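Local coordinates for protein biotin transporter BioY (Lactococcus lactis subsp. cremoris, PDB 4DVE) that binds biotin within the membrane as the S component of an ECF-type ABC transporter, whose energy-coupling partners probably power uptake of the vitamin, at residues K16-T19 and L20-A24; G63-Y66 and G67-V71; I149-S152 and F153-N156; I164-L167 and V168-P171. All coordinates share one frame; numbering follows the deposited sequence.

Contact 1 (K16-T19 and L20-A24); sequences KVKT and LTYSA. With BNG (nonyl beta-D-glucopyranoside), chain E.
Val17 O is gripped twice by one residue a turn further on: Thr21 N and Thr21 OG1 each lie 2.9 Å from Val17 O and reach it from opposite faces of the carbonyl plane. The hydroxyl can fold back onto its own helix because OG1 stands beside the backbone N, chi1 -62°. Thr19 O repeats the pattern with Ser23 N and, in the conformer described, with Ser23 OG, although a second conformer makes the hydroxyl's share less certain. Between these two, Tyr22 sets a ring face over Lys18 O, with Tyr22 CG only 3.2 Å from Lys18 O, while Lys18 CG runs alongside the phenol at 4.1 Å from Tyr22 OH. Tyr22 also stacks on Phe193, so an alanine here would probably deprive Phe193 of its ring partner and leave the lysine methylenes free to turn. A detergent glucoside lies at the other end, where Leu20 CD1 is 3.7 Å from its C4 and its O2 makes a weak bond to Ser23 O. Helix 13-33 rests on helix 52-80 here, Thr19 and Ser23 packing on Tyr66 and Tyr22 on Leu62.

Contact 2 (G63-Y66 and G67-V71); sequences GPKY and GTISV. With BNG (nonyl beta-D-glucopyranoside), chain F.
Helix 52-80 is kinked at Pro64 and Lys65, whose backbone N atoms make no bond to the preceding turn, and the turn that follows is stitched together from Gly63 to Ser70. Gly67 N donates to Gly63 O over 3.0 Å, a bent bond of 136° at the hydrogen. A side chain takes the next step: Thr68 OG1 bonds to Pro64 O at 2.7 Å, while Thr68 N stays 3.9 Å from Pro64 O. Ile69 N to Lys65 O and Ser70 N to Tyr66 O are ordinary helical bonds. The bend belongs to the proline kinks, in which the imide nitrogen has no hydrogen to offer the turn before it. A valine in place of Thr68 would probably leave Pro64 O without its hydroxyl partner at the bend. Gly67 has no side chain, and a CB there would collide with Gly63 O. Where a detergent molecule is bound, Thr68 CG2 touches C6' of its nonyl chain at 3.7 Å and Lys65 CA lies 3.6 Å from its C2'. Lys65 has CG anti to the backbone N (chi1 179°), which carries CG over the centre of the Tyr66 ring, 4.2 Å above its plane. Ile69 lies alongside that ring, its CD1 3.9 Å from Tyr66 CD1. Thr68 also packs on Pro110 and Phe111 of helix 100-119.

Contact 3 (I149-S152 and F153-N156); sequences IWLS and FQSN
Leu151 and Ser155 meet on the closely packed side of the last turn of helix 128-155, whereas Ile149 and Phe153 meet on its more exposed side. On the inner side Leu151 CD1 comes within 3.6 Å of Ser155 OG, and the buried leucine also packs on Ile44, Pro98 and Ser162. Next to it Trp150 has CG anti to the backbone N (chi1 179°), which swings the indole along the helix until NE1 lies 3.7 Å from Gln154 CG. The aliphatic part of Gln154 therefore does the touching, while the indole N-H has its own acceptor in Gly97 O. Both Gln154 and Ser155 rest on Pro98 as well. On the exposed side Ile149, which also touches Leu159, runs its CG2 beside the phenyl ring at 4.0 Å from Phe153 CE2, and Ile149 O sits near the ring plane at the edge, 3.3 Å from Phe153 CD2. Underneath both sides the helical bonds persist: Phe153 N to Ile149 O, Gln154 N to Trp150 O at 2.8 Å, and Ser155 N to Leu151 O at 2.9 Å. Asn156 then leaves helical geometry with a positive phi of 53°. Ser152 OG bonds to Ile157 O just beyond this point. The chemistry thus divides the work: backbone bonds hold the turn, apolar atoms meet along its flanks, and the Trp150 and Ser152 donors tie the helix end to Gly97 and to Ile157.

Contact 4 (I164-L167 and V168-P171); sequences ISNL and VFIP. With BTN (biotin), chain D.
The Phe169 ring is sandwiched: Val168 CG1 lies 3.6 Å above the centre of one face, and on the opposite face biotin C4 stands 3.6 Å above the ring plane, with the ureido ring reaching Phe169 CD1 at 3.4 Å from biotin C3. One end of the Asn166 side-chain amide meets the ring edge, the amide plane turned 70° from the phenyl; its nitrogen and oxygen are probably interchanged in the model, so which atom does the touching remains doubtful. Val168 covers its face from a crowded position, CG1 standing between the backbone N and the carbonyl carbon (chi1 81°), which also presses CG1 to 3.1 Å from Ser165 O. The backbone joining helix 159-165 to helix 170-189 makes successive i to i+3 bonds, as in a 3-10 helix: Val168 N to Ser165 O at 3.2 Å, Phe169 N to Asn166 O at 3.0 Å, and Ile170 N to Leu167 O at 3.0 Å. Pro171, lacking an N-H, can only set its CD 3.4 Å from Leu167 O. Elsewhere, Ser99, Pro47, Ile49 and Asp173 hydrogen-bond to biotin. The ligand is thus held by contact over the face of Phe169 as well as by hydrogen bonds, and the tight backbone turn probably helps to set where the ring stands.

Contact 2 is the most buried of the four, contact 3 lies at the surface, and contacts 1 and 4 are intermediate. Contacts 1 and 2 join directly where helix 13-33 meets helix 52-80: Ser70 OG lies 2.9 Å from Ser23 O, a probable hydrogen bond. Contacts 3 and 4 sit across the chain's centre from contact 1, on helix 128-155 and on the junction of helices 159-165 and 170-189, and touch through Leu151 and Asn166. Their chemistry follows their place. Hydroxyls folded onto carbonyls and detergent contacts mark contacts 1 and 2, contact 3 ends a helix with apolar side-chain packing, and contact 4 has i to i+3 bonding beside biotin.

Contact 1 (K16-T19 and L20-A24)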
loop_
_atom_site.group_PDB
_atom_site.type_symbol
_atom_site.label_atom_id
_atom_site.label_comp_id
_atom_site.label_asym_id
_atom_site.label_seq_id
_atom_site.Cartn_x
_atom_site.Cartn_y
_atom_site.Cartn_z
ATOM N N LYS A 16 21.666 1.818 9.640
ATOM C CA LYS A 16 20.851 2.985 9.453
ATOM C C LYS A 16 20.992 3.567 8.022
ATOM O O LYS A 16 20.000 3.980 7.431
ATOM C CB LYS A 16 20.999 3.922 10.665
ATOM C CG LYS A 16 22.141 4.837 10.742
ATOM C CD LYS A 16 22.532 5.099 12.209
ATOM C CE LYS A 16 21.363 5.134 13.191
ATOM N NZ LYS A 16 21.825 5.556 14.550
ATOM N N VAL A 17 22.168 3.456 7.425
ATOM C CA VAL A 17 22.371 3.832 6.017
ATOM C C VAL A 17 21.591 2.895 5.096
ATOM O O VAL A 17 20.957 3.343 4.126
ATOM C CB VAL A 17 23.867 3.843 5.610
ATOM C CG1 VAL A 17 24.026 3.902 4.094
ATOM C CG2 VAL A 17 24.596 5.019 6.258
ATOM N N LYS A 18 21.629 1.605 5.404
ATOM C CA LYS A 18 20.802 0.616 4.692
ATOM C C LYS A 18 19.316 0.902 4.768
ATOM O O LYS A 18 18.612 0.825 3.763
ATOM C CB LYS A 18 21.028 -0.800 5.228
ATOM C CG LYS A 18 21.772 -1.709 4.265
ATOM C CD LYS A 18 23.160 -2.092 4.745
ATOM C CE LYS A 18 23.110 -3.105 5.882
ATOM N NZ LYS A 18 24.462 -3.626 6.266
ATOM N N THR A 19 18.853 1.232 5.966
ATOM C CA THR A 19 17.453 1.520 6.222
ATOM C C THR A 19 17.005 2.793 5.466
ATOM O O THR A 19 15.953 2.813 4.850
ATOM C CB THR A 19 17.198 1.651 7.746
ATOM O OG1 THR A 19 17.645 0.457 8.406
ATOM C CG2 THR A 19 15.693 1.875 8.033
ATOM N N LEU A 20 17.846 3.817 5.471
ATOM C CA LEU A 20 17.610 5.010 4.676
ATOM C C LEU A 20 17.500 4.695 3.188
ATOM O O LEU A 20 16.539 5.114 2.525
ATOM C CB LEU A 20 18.712 6.034 4.923
ATOM C CG LEU A 20 18.622 7.321 4.090
ATOM C CD1 LEU A 20 17.349 8.078 4.466
ATOM C CD2 LEU A 20 19.845 8.208 4.264
ATOM N N THR A 21 18.467 3.935 2.679
ATOM C CA THR A 21 18.493 3.521 1.271
ATOM C C THR A 21 17.235 2.764 0.850
ATOM O O THR A 21 16.573 3.140 -0.123
ATOM C CB THR A 21 19.754 2.662 0.979
ATOM O OG1 THR A 21 20.905 3.461 1.217
ATOM C CG2 THR A 21 19.792 2.136 -0.478
ATOM N N TYR A 22 16.895 1.728 1.612
ATOM C CA TYR A 22 15.693 0.920 1.361
ATOM C C TYR A 22 14.388 1.698 1.492
ATOM O O TYR A 22 13.458 1.528 0.690
ATOM C CB TYR A 22 15.631 -0.248 2.346
ATOM C CG TYR A 22 16.723 -1.297 2.248
ATOM C CD1 TYR A 22 17.449 -1.514 1.072
ATOM C CD2 TYR A 22 16.975 -2.126 3.339
ATOM C CE1 TYR A 22 18.424 -2.519 1.004
ATOM C CE2 TYR A 22 17.908 -3.139 3.277
ATOM C CZ TYR A 22 18.632 -3.337 2.114
ATOM O OH TYR A 22 19.568 -4.349 2.117
ATOM N N SER A 23 14.307 2.535 2.517
ATOM C CA SER A 23 13.125 3.348 2.724
ATOM C C SER A 23 12.945 4.355 1.584
ATOM O O SER A 23 11.837 4.534 1.086
ATOM C CB SER A 23 13.205 4.044 4.080
ATOM O OG SER A 23 13.130 3.074 5.115
ATOM N N ALA A 24 14.045 4.991 1.162
ATOM C CA ALA A 24 14.018 5.917 0.030
ATOM C C ALA A 24 13.639 5.177 -1.240
ATOM O O ALA A 24 12.799 5.655 -1.991
ATOM C CB ALA A 24 15.339 6.667 -0.128
HETATM C C1 BNG E . 12.389 9.376 1.896
HETATM C C2 BNG E . 12.328 8.129 2.770
HETATM C C3 BNG E . 12.615 8.470 4.227
HETATM C C4 BNG E . 13.878 9.313 4.353
HETATM C C5 BNG E . 13.846 10.489 3.385
HETATM C C6 BNG E . 15.141 11.290 3.455
HETATM C "C1'" BNG E . 12.363 10.125 -0.344
HETATM C "C2'" BNG E . 12.679 9.629 -1.750
HETATM C "C3'" BNG E . 11.961 10.470 -2.799
HETATM C "C4'" BNG E . 12.086 9.841 -4.182
HETATM C "C5'" BNG E . 11.451 10.729 -5.245
HETATM C "C6'" BNG E . 11.356 9.999 -6.580
HETATM C "C7'" BNG E . 11.010 10.965 -7.707
HETATM C "C8'" BNG E . 10.665 10.212 -8.986
HETATM C "C9'" BNG E . 11.768 9.246 -9.361
HETATM O O1 BNG E . 12.210 9.008 0.530
HETATM O O2 BNG E . 11.028 7.537 2.665
HETATM O O3 BNG E . 12.773 7.259 4.978
HETATM O O4 BNG E . 13.993 9.802 5.694
HETATM O O5 BNG E . 13.658 10.007 2.055
HETATM O O6 BNG E . 15.266 12.101 2.282
#

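Contact 2 (G63-Y66 and G67-V71)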
loop_
_atom_site.group_PDB
_atom_site.type_symbol
_atom_site.label_atom_id
_atom_site.label_comp_id
_atom_site.label_asym_id
_atom_site.label_seq_id
_atom_site.Cartn_x
_atom_site.Cartn_y
_atom_site.Cartn_z
ATOM N N GLY A 63 8.899 -3.660 7.490
ATOM C CA GLY A 63 8.242 -3.828 8.785
ATOM C C GLY A 63 7.326 -2.685 9.139
ATOM O O GLY A 63 7.123 -1.762 8.327
ATOM N N PRO A 64 6.726 -2.754 10.345
ATOM C CA PRO A 64 5.630 -1.837 10.648
ATOM C C PRO A 64 6.062 -0.394 10.889
ATOM O O PRO A 64 5.235 0.509 10.760
ATOM C CB PRO A 64 5.008 -2.437 11.910
ATOM C CG PRO A 64 6.159 -3.176 12.562
ATOM C CD PRO A 64 6.921 -3.756 11.409
ATOM N N LYS A 65 7.327 -0.166 11.219
ATOM C CA LYS A 65 7.821 1.208 11.449
ATOM C C LYS A 65 8.282 1.871 10.146
ATOM O O LYS A 65 7.671 2.847 9.675
ATOM C CB LYS A 65 8.947 1.217 12.493
ATOM C CG LYS A 65 9.529 2.605 12.776
ATOM C CD LYS A 65 10.547 2.578 13.923
ATOM C CE LYS A 65 10.918 4.018 14.284
ATOM N NZ LYS A 65 11.995 4.183 15.299
ATOM N N TYR A 66 9.329 1.312 9.559
ATOM C CA TYR A 66 9.950 1.880 8.359
ATOM C C TYR A 66 9.094 1.735 7.111
ATOM O O TYR A 66 9.135 2.598 6.234
ATOM C CB TYR A 66 11.367 1.337 8.175
ATOM C CG TYR A 66 12.248 1.765 9.335
ATOM C CD1 TYR A 66 12.635 3.092 9.504
ATOM C CD2 TYR A 66 12.635 0.857 10.296
ATOM C CE1 TYR A 66 13.402 3.484 10.600
ATOM C CE2 TYR A 66 13.374 1.236 11.394
ATOM C CZ TYR A 66 13.756 2.543 11.541
ATOM O OH TYR A 66 14.521 2.849 12.650
ATOM N N GLY A 67 8.278 0.683 7.040
ATOM C CA GLY A 67 7.280 0.595 5.973
ATOM C C GLY A 67 6.297 1.744 6.028
ATOM O O GLY A 67 5.973 2.364 5.007
ATOM N N THR A 68 5.849 2.078 7.235
ATOM C CA THR A 68 4.946 3.200 7.418
ATOM C C THR A 68 5.592 4.550 7.100
ATOM O O THR A 68 4.965 5.442 6.505
ATOM C CB THR A 68 4.344 3.194 8.846
ATOM O OG1 THR A 68 3.683 1.938 9.059
ATOM C CG2 THR A 68 3.349 4.329 9.024
ATOM N N ILE A 69 6.855 4.697 7.481
ATOM C CA ILE A 69 7.584 5.917 7.193
ATOM C C ILE A 69 7.711 6.092 5.679
ATOM O O ILE A 69 7.503 7.189 5.181
ATOM C CB ILE A 69 8.953 5.920 7.909
ATOM C CG1 ILE A 69 8.732 6.062 9.429
ATOM C CG2 ILE A 69 9.874 7.035 7.404
ATOM C CD1 ILE A 69 10.008 5.930 10.235
ATOM N N SER A 70 8.073 5.030 4.962
ATOM C CA SER A 70 8.206 5.106 3.505
ATOM C C SER A 70 6.931 5.564 2.797
ATOM O O SER A 70 7.001 6.363 1.847
ATOM C CB SER A 70 8.577 3.739 2.912
ATOM O OG SER A 70 9.938 3.526 3.040
ATOM N N VAL A 71 5.801 4.975 3.191
ATOM C CA VAL A 71 4.467 5.329 2.644
ATOM C C VAL A 71 4.082 6.737 3.075
ATOM O O VAL A 71 3.551 7.532 2.290
ATOM C CB VAL A 71 3.374 4.275 3.031
ATOM C CG1 VAL A 71 1.955 4.769 2.698
ATOM C CG2 VAL A 71 3.681 2.946 2.334
HETATM C C1 BNG F . 5.450 -0.480 16.095
HETATM C C2 BNG F . 6.392 -1.677 16.140
HETATM C C3 BNG F . 5.636 -2.950 16.503
HETATM C C4 BNG F . 4.765 -2.737 17.736
HETATM C C5 BNG F . 3.923 -1.475 17.595
HETATM C C6 BNG F . 3.109 -1.219 18.859
HETATM C "C1'" BNG F . 5.359 1.807 15.508
HETATM C "C2'" BNG F . 5.785 2.381 14.162
HETATM C "C3'" BNG F . 5.537 3.883 14.106
HETATM C "C4'" BNG F . 5.024 4.301 12.733
HETATM C "C5'" BNG F . 5.658 5.614 12.290
HETATM C "C6'" BNG F . 4.609 6.565 11.727
HETATM C "C7'" BNG F . 5.160 7.346 10.541
HETATM C "C8'" BNG F . 4.184 8.430 10.099
HETATM C "C9'" BNG F . 4.665 9.111 8.837
HETATM O O1 BNG F . 6.202 0.706 15.844
HETATM O O2 BNG F . 7.016 -1.841 14.862
HETATM O O3 BNG F . 6.573 -4.004 16.757
HETATM O O4 BNG F . 3.905 -3.868 17.914
HETATM O O5 BNG F . 4.775 -0.360 17.345
HETATM O O6 BNG F . 3.359 0.112 19.326
#

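Contact 3 (I149-S152 and F153-N156)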
loop_
_atom_site.group_PDB
_atom_site.type_symbol
_atom_site.label_atom_id
_atom_site.label_comp_id
_atom_site.label_asym_id
_atom_site.label_seq_id
_atom_site.Cartn_x
_atom_site.Cartn_y
_atom_site.Cartn_z
ATOM N N ILE A 149 -16.430 3.356 1.674
ATOM C CA ILE A 149 -17.217 4.147 2.621
ATOM C C ILE A 149 -17.026 5.636 2.391
ATOM O O ILE A 149 -17.998 6.429 2.344
ATOM C CB ILE A 149 -16.894 3.757 4.070
ATOM C CG1 ILE A 149 -17.383 2.342 4.335
ATOM C CG2 ILE A 149 -17.559 4.687 5.092
ATOM C CD1 ILE A 149 -16.776 1.786 5.606
ATOM N N TRP A 150 -15.781 6.033 2.235
ATOM C CA TRP A 150 -15.466 7.423 1.966
ATOM C C TRP A 150 -16.111 7.903 0.687
ATOM O O TRP A 150 -16.738 8.961 0.659
ATOM C CB TRP A 150 -13.974 7.588 1.873
ATOM C CG TRP A 150 -13.525 8.978 1.570
ATOM C CD1 TRP A 150 -13.555 9.653 0.355
ATOM C CD2 TRP A 150 -12.868 9.884 2.489
ATOM N NE1 TRP A 150 -13.030 10.910 0.475
ATOM C CE2 TRP A 150 -12.582 11.105 1.732
ATOM C CE3 TRP A 150 -12.481 9.809 3.826
ATOM C CZ2 TRP A 150 -11.936 12.192 2.314
ATOM C CZ3 TRP A 150 -11.834 10.914 4.402
ATOM C CH2 TRP A 150 -11.573 12.079 3.664
ATOM N N LEU A 151 -15.978 7.105 -0.365
ATOM C CA LEU A 151 -16.616 7.389 -1.632
ATOM C C LEU A 151 -18.124 7.638 -1.509
ATOM O O LEU A 151 -18.637 8.605 -2.057
ATOM C CB LEU A 151 -16.346 6.258 -2.622
ATOM C CG LEU A 151 -17.002 6.383 -3.993
ATOM C CD1 LEU A 151 -16.498 7.608 -4.773
ATOM C CD2 LEU A 151 -16.835 5.057 -4.730
ATOM N N SER A 152 -18.809 6.747 -0.804
ATOM C CA SER A 152 -20.237 6.864 -0.547
ATOM C C SER A 152 -20.574 8.239 0.041
ATOM O O SER A 152 -21.469 8.942 -0.435
ATOM C CB SER A 152 -20.678 5.755 0.419
ATOM O OG SER A 152 -22.057 5.854 0.668
ATOM N N PHE A 153 -19.824 8.628 1.062
ATOM C CA PHE A 153 -20.043 9.918 1.705
ATOM C C PHE A 153 -19.649 11.069 0.806
ATOM O O PHE A 153 -20.402 11.992 0.655
ATOM C CB PHE A 153 -19.325 10.015 3.063
ATOM C CG PHE A 153 -20.070 9.346 4.187
ATOM C CD1 PHE A 153 -21.133 9.995 4.818
ATOM C CD2 PHE A 153 -19.717 8.075 4.626
ATOM C CE1 PHE A 153 -21.823 9.377 5.852
ATOM C CE2 PHE A 153 -20.403 7.455 5.660
ATOM C CZ PHE A 153 -21.454 8.108 6.274
ATOM N N GLN A 154 -18.482 11.049 0.186
ATOM C CA GLN A 154 -18.086 12.282 -0.525
ATOM C C GLN A 154 -18.747 12.469 -1.887
ATOM O O GLN A 154 -18.876 13.583 -2.334
ATOM C CB GLN A 154 -16.561 12.514 -0.546
ATOM C CG GLN A 154 -15.804 11.979 -1.711
ATOM C CD GLN A 154 -16.000 12.716 -3.015
ATOM O OE1 GLN A 154 -15.808 13.920 -3.141
ATOM N NE2 GLN A 154 -16.324 11.970 -4.003
ATOM N N SER A 155 -19.157 11.394 -2.549
ATOM C CA SER A 155 -19.822 11.522 -3.827
ATOM C C SER A 155 -21.339 11.385 -3.694
ATOM O O SER A 155 -22.038 11.416 -4.677
ATOM C CB SER A 155 -19.298 10.492 -4.816
ATOM O OG SER A 155 -17.976 10.854 -5.144
ATOM N N ASN A 156 -21.816 11.230 -2.469
ATOM C CA ASN A 156 -23.236 11.107 -2.166
ATOM C C ASN A 156 -23.853 10.010 -3.017
ATOM O O ASN A 156 -24.793 10.242 -3.784
ATOM C CB ASN A 156 -23.967 12.438 -2.370
ATOM C CG ASN A 156 -25.451 12.343 -2.049
ATOM O OD1 ASN A 156 -25.841 11.536 -1.211
ATOM N ND2 ASN A 156 -26.276 13.140 -2.731
#

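Contact 4 (I164-L167 and V168-P171)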
loop_
_atom_site.group_PDB
_atom_site.type_symbol
_atom_site.label_atom_id
_atom_site.label_comp_id
_atom_site.label_asym_id
_atom_site.label_seq_id
_atom_site.Cartn_x
_atom_site.Cartn_y
_atom_site.Cartn_z
ATOM N N ILE A 164 -20.573 -2.567 -3.766
ATOM C CA ILE A 164 -20.681 -3.474 -4.911
ATOM C C ILE A 164 -19.795 -3.060 -6.098
ATOM O O ILE A 164 -19.143 -3.916 -6.725
ATOM C CB ILE A 164 -22.143 -3.615 -5.377
ATOM C CG1 ILE A 164 -22.949 -4.393 -4.338
ATOM C CG2 ILE A 164 -22.207 -4.337 -6.715
ATOM C CD1 ILE A 164 -24.446 -4.433 -4.648
ATOM N N SER A 165 -19.753 -1.762 -6.382
ATOM C CA SER A 165 -18.919 -1.217 -7.456
ATOM C C SER A 165 -17.427 -1.494 -7.204
ATOM O O SER A 165 -16.648 -1.697 -8.150
ATOM C CB SER A 165 -19.137 0.296 -7.607
ATOM O OG SER A 165 -20.466 0.576 -7.985
ATOM N N ASN A 166 -17.048 -1.530 -5.936
ATOM C CA ASN A 166 -15.670 -1.816 -5.571
ATOM C C ASN A 166 -15.205 -3.242 -5.839
ATOM O O ASN A 166 -14.015 -3.507 -5.827
ATOM C CB ASN A 166 -15.401 -1.417 -4.125
ATOM C CG ASN A 166 -14.984 0.040 -4.027
ATOM O OD1 ASN A 166 -15.812 0.977 -4.172
ATOM N ND2 ASN A 166 -13.711 0.248 -3.889
ATOM N N LEU A 167 -16.138 -4.146 -6.124
ATOM C CA LEU A 167 -15.790 -5.493 -6.546
ATOM C C LEU A 167 -14.968 -5.495 -7.838
ATOM O O LEU A 167 -14.125 -6.382 -8.036
ATOM C CB LEU A 167 -17.056 -6.338 -6.711
ATOM C CG LEU A 167 -17.794 -6.680 -5.399
ATOM C CD1 LEU A 167 -19.160 -7.357 -5.649
ATOM C CD2 LEU A 167 -16.903 -7.532 -4.506
ATOM N N VAL A 168 -15.173 -4.486 -8.680
ATOM C CA VAL A 168 -14.356 -4.263 -9.875
ATOM C C VAL A 168 -12.846 -4.226 -9.591
ATOM O O VAL A 168 -12.072 -4.574 -10.479
ATOM C CB VAL A 168 -14.748 -2.959 -10.639
ATOM C CG1 VAL A 168 -14.136 -1.699 -10.000
ATOM C CG2 VAL A 168 -14.351 -3.038 -12.091
ATOM N N PHE A 169 -12.451 -3.799 -8.382
ATOM C CA PHE A 169 -11.032 -3.706 -8.006
ATOM C C PHE A 169 -10.416 -5.012 -7.536
ATOM O O PHE A 169 -9.183 -5.116 -7.497
ATOM C CB PHE A 169 -10.794 -2.625 -6.947
ATOM C CG PHE A 169 -11.224 -1.263 -7.388
ATOM C CD1 PHE A 169 -10.788 -0.741 -8.609
ATOM C CD2 PHE A 169 -12.111 -0.527 -6.624
ATOM C CE1 PHE A 169 -11.244 0.495 -9.057
ATOM C CE2 PHE A 169 -12.551 0.709 -7.054
ATOM C CZ PHE A 169 -12.128 1.223 -8.280
ATOM N N ILE A 170 -11.253 -5.999 -7.208
ATOM C CA ILE A 170 -10.794 -7.204 -6.529
ATOM C C ILE A 170 -9.828 -8.079 -7.364
ATOM O O ILE A 170 -8.798 -8.501 -6.857
ATOM C CB ILE A 170 -11.982 -8.050 -5.990
ATOM C CG1 ILE A 170 -12.684 -7.307 -4.837
ATOM C CG2 ILE A 170 -11.528 -9.469 -5.563
ATOM C CD1 ILE A 170 -11.834 -7.043 -3.603
ATOM N N PRO A 171 -10.155 -8.342 -8.636
ATOM C CA PRO A 171 -9.256 -9.181 -9.443
ATOM C C PRO A 171 -7.845 -8.607 -9.590
ATOM O O PRO A 171 -6.839 -9.342 -9.419
ATOM C CB PRO A 171 -9.947 -9.256 -10.814
ATOM C CG PRO A 171 -11.327 -8.752 -10.611
ATOM C CD PRO A 171 -11.391 -7.967 -9.346
HETATM C C11 BTN D . -5.532 8.287 -6.255
HETATM O O11 BTN D . -4.459 8.283 -6.900
HETATM O O12 BTN D . -6.235 9.308 -6.231
HETATM C C10 BTN D . -5.995 7.049 -5.464
HETATM C C9 BTN D . -6.704 6.007 -6.331
HETATM C C8 BTN D . -7.199 4.826 -5.464
HETATM C C7 BTN D . -7.634 3.637 -6.336
HETATM C C2 BTN D . -8.093 2.443 -5.519
HETATM S S1 BTN D . -6.718 1.714 -4.612
HETATM C C6 BTN D . -7.637 0.209 -4.368
HETATM C C5 BTN D . -8.509 -0.023 -5.626
HETATM N N1 BTN D . -7.806 -0.816 -6.601
HETATM C C3 BTN D . -7.534 -0.147 -7.718
HETATM O O3 BTN D . -6.951 -0.602 -8.704
HETATM N N2 BTN D . -8.023 1.099 -7.591
HETATM C C4 BTN D . -8.705 1.316 -6.339
#